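Local coordinates for protein rRNA N-glycosidase (Bougainvillea spectabilis, PDB 3CTK) that belongs to the plant ribosome-inactivating protein family and has a fold of a mixed six-stranded sheet with packed helices, at residues A[49-54]-A[59-64]. Numbering follows the deposited sequence. Where two conformers were deposited one is given.
Sequences LVDITT and TVKVAI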
# COMPACT_ATOMS: atom_id res chain seq x y z
N LEU A 49 -5.34 -8.12 7.11
CA LEU A 49 -5.69 -6.93 7.87
C LEU A 49 -4.45 -6.30 8.51
O LEU A 49 -3.58 -7.00 9.04
CB LEU A 49 -6.72 -7.29 8.95
CG LEU A 49 -7.96 -8.01 8.41
CD1 LEU A 49 -8.86 -8.46 9.55
CD2 LEU A 49 -8.72 -7.07 7.47
N VAL A 50 -4.37 -4.98 8.44
CA VAL A 50 -3.25 -4.23 9.00
C VAL A 50 -3.76 -3.31 10.10
O VAL A 50 -4.44 -2.32 9.83
CB VAL A 50 -2.55 -3.39 7.91
CG1 VAL A 50 -1.45 -2.54 8.52
CG2 VAL A 50 -1.98 -4.31 6.83
N ASP A 51 -3.44 -3.66 11.35
CA ASP A 51 -3.87 -2.88 12.51
C ASP A 51 -2.85 -1.79 12.83
O ASP A 51 -1.74 -2.08 13.26
CB ASP A 51 -4.03 -3.79 13.73
CG ASP A 51 -5.31 -4.60 13.68
OD1 ASP A 51 -5.94 -4.69 12.60
OD2 ASP A 51 -5.68 -5.17 14.73
N ILE A 52 -3.25 -0.54 12.63
CA ILE A 52 -2.37 0.60 12.91
C ILE A 52 -2.90 1.33 14.13
O ILE A 52 -4.04 1.79 14.14
CB ILE A 52 -2.33 1.58 11.72
CG1 ILE A 52 -1.91 0.83 10.46
CG2 ILE A 52 -1.37 2.73 12.02
CD1 ILE A 52 -2.06 1.64 9.19
N THR A 53 -2.06 1.43 15.16
CA THR A 53 -2.44 2.09 16.40
C THR A 53 -1.61 3.35 16.64
O THR A 53 -0.38 3.32 16.51
CB THR A 53 -2.27 1.15 17.61
OG1 THR A 53 -3.01 -0.06 17.38
CG2 THR A 53 -2.77 1.81 18.88
N THR A 54 -2.27 4.44 17.01
CA THR A 54 -1.61 5.71 17.27
C THR A 54 -1.10 5.80 18.71
O THR A 54 -1.47 4.98 19.55
CB THR A 54 -2.57 6.89 17.05
OG1 THR A 54 -3.64 6.81 18.00
CG2 THR A 54 -3.15 6.85 15.64
N THR A 59 -7.06 2.94 17.01
CA THR A 59 -6.68 1.96 16.01
C THR A 59 -7.60 1.94 14.80
O THR A 59 -8.82 2.12 14.92
CB THR A 59 -6.65 0.52 16.59
OG1 THR A 59 -5.75 0.46 17.70
CG2 THR A 59 -6.21 -0.49 15.53
N VAL A 60 -7.01 1.72 13.63
CA VAL A 60 -7.77 1.60 12.40
C VAL A 60 -7.30 0.29 11.77
O VAL A 60 -6.10 0.06 11.64
CB VAL A 60 -7.47 2.76 11.43
CG1 VAL A 60 -8.18 2.55 10.11
CG2 VAL A 60 -7.90 4.08 12.06
N LYS A 61 -8.25 -0.58 11.43
CA LYS A 61 -7.92 -1.87 10.81
C LYS A 61 -8.08 -1.72 9.31
O LYS A 61 -9.19 -1.64 8.80
CB LYS A 61 -8.87 -2.96 11.31
CG LYS A 61 -8.78 -3.30 12.78
CD LYS A 61 -9.89 -4.29 13.15
CE LYS A 61 -9.47 -5.27 14.23
NZ LYS A 61 -9.32 -4.63 15.56
N VAL A 62 -6.95 -1.68 8.60
CA VAL A 62 -6.97 -1.51 7.15
C VAL A 62 -6.96 -2.84 6.41
O VAL A 62 -6.12 -3.70 6.67
CB VAL A 62 -5.74 -0.67 6.71
CG1 VAL A 62 -5.81 -0.38 5.21
CG2 VAL A 62 -5.70 0.63 7.51
N ALA A 63 -7.89 -3.01 5.47
CA ALA A 63 -7.99 -4.24 4.70
C ALA A 63 -7.27 -4.13 3.37
O ALA A 63 -7.47 -3.18 2.62
CB ALA A 63 -9.46 -4.59 4.47
N ILE A 64 -6.43 -5.13 3.07
CA ILE A 64 -5.67 -5.16 1.83
C ILE A 64 -5.96 -6.44 1.03
O ILE A 64 -5.94 -7.54 1.58
CB ILE A 64 -4.15 -5.08 2.11
CG1 ILE A 64 -3.82 -3.70 2.70
CG2 ILE A 64 -3.35 -5.33 0.83
CD1 ILE A 64 -2.35 -3.52 3.07
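Strands 47-53 and 59-65 form a beta hairpin inside the mixed six-stranded sheet of the ribosome-inactivating protein fold, and residues 49-53 pair antiparallel with 59-63. Val50 with Val62 and Ile52 with Val60 are the hydrogen-bonded pairs. Val50 N gives its hydrogen to Val62 O at 2.8 Å, and Val62 N returns one to Val50 O. Ile52 N to Val60 O is almost straight, 177° at the hydrogen. On the face of Val50, Ile52, Val60 and Val62, CD1 of Ile52 meets CG2 of Val62 at 4.1 Å. With CG1 anti to the backbone N (chi1 176°), CG2 of Val50 lies beside that N and touches Ile64 CD1 at 3.9 Å. Helices 132-142 and 149-168 cover this face, through Ile139 and Val159 against Ile52. The other face is more polar. The hydroxyls of Thr53 and Thr59 are hydrogen-bonded, OG1 to OG1 at 2.8 Å. Asp51 and Lys61 run side by side: Asp51 OD1 lies 3.2 Å from CG of Lys61, and bends at chi3 and chi4 bring NZ to 3.8 Å from OD2, a long salt bridge. Leu49 CD2 on Ala63 CB, 4.0 Å, makes the apolar end of this face. Near the turn, Thr54 OG1 bonds to Ser56 OG and Lys58 N. The hairpin thus turns an aliphatic face to the helices and keeps a mixed, mostly partly exposed one, whose loosely matched ion pair probably contributes modestly.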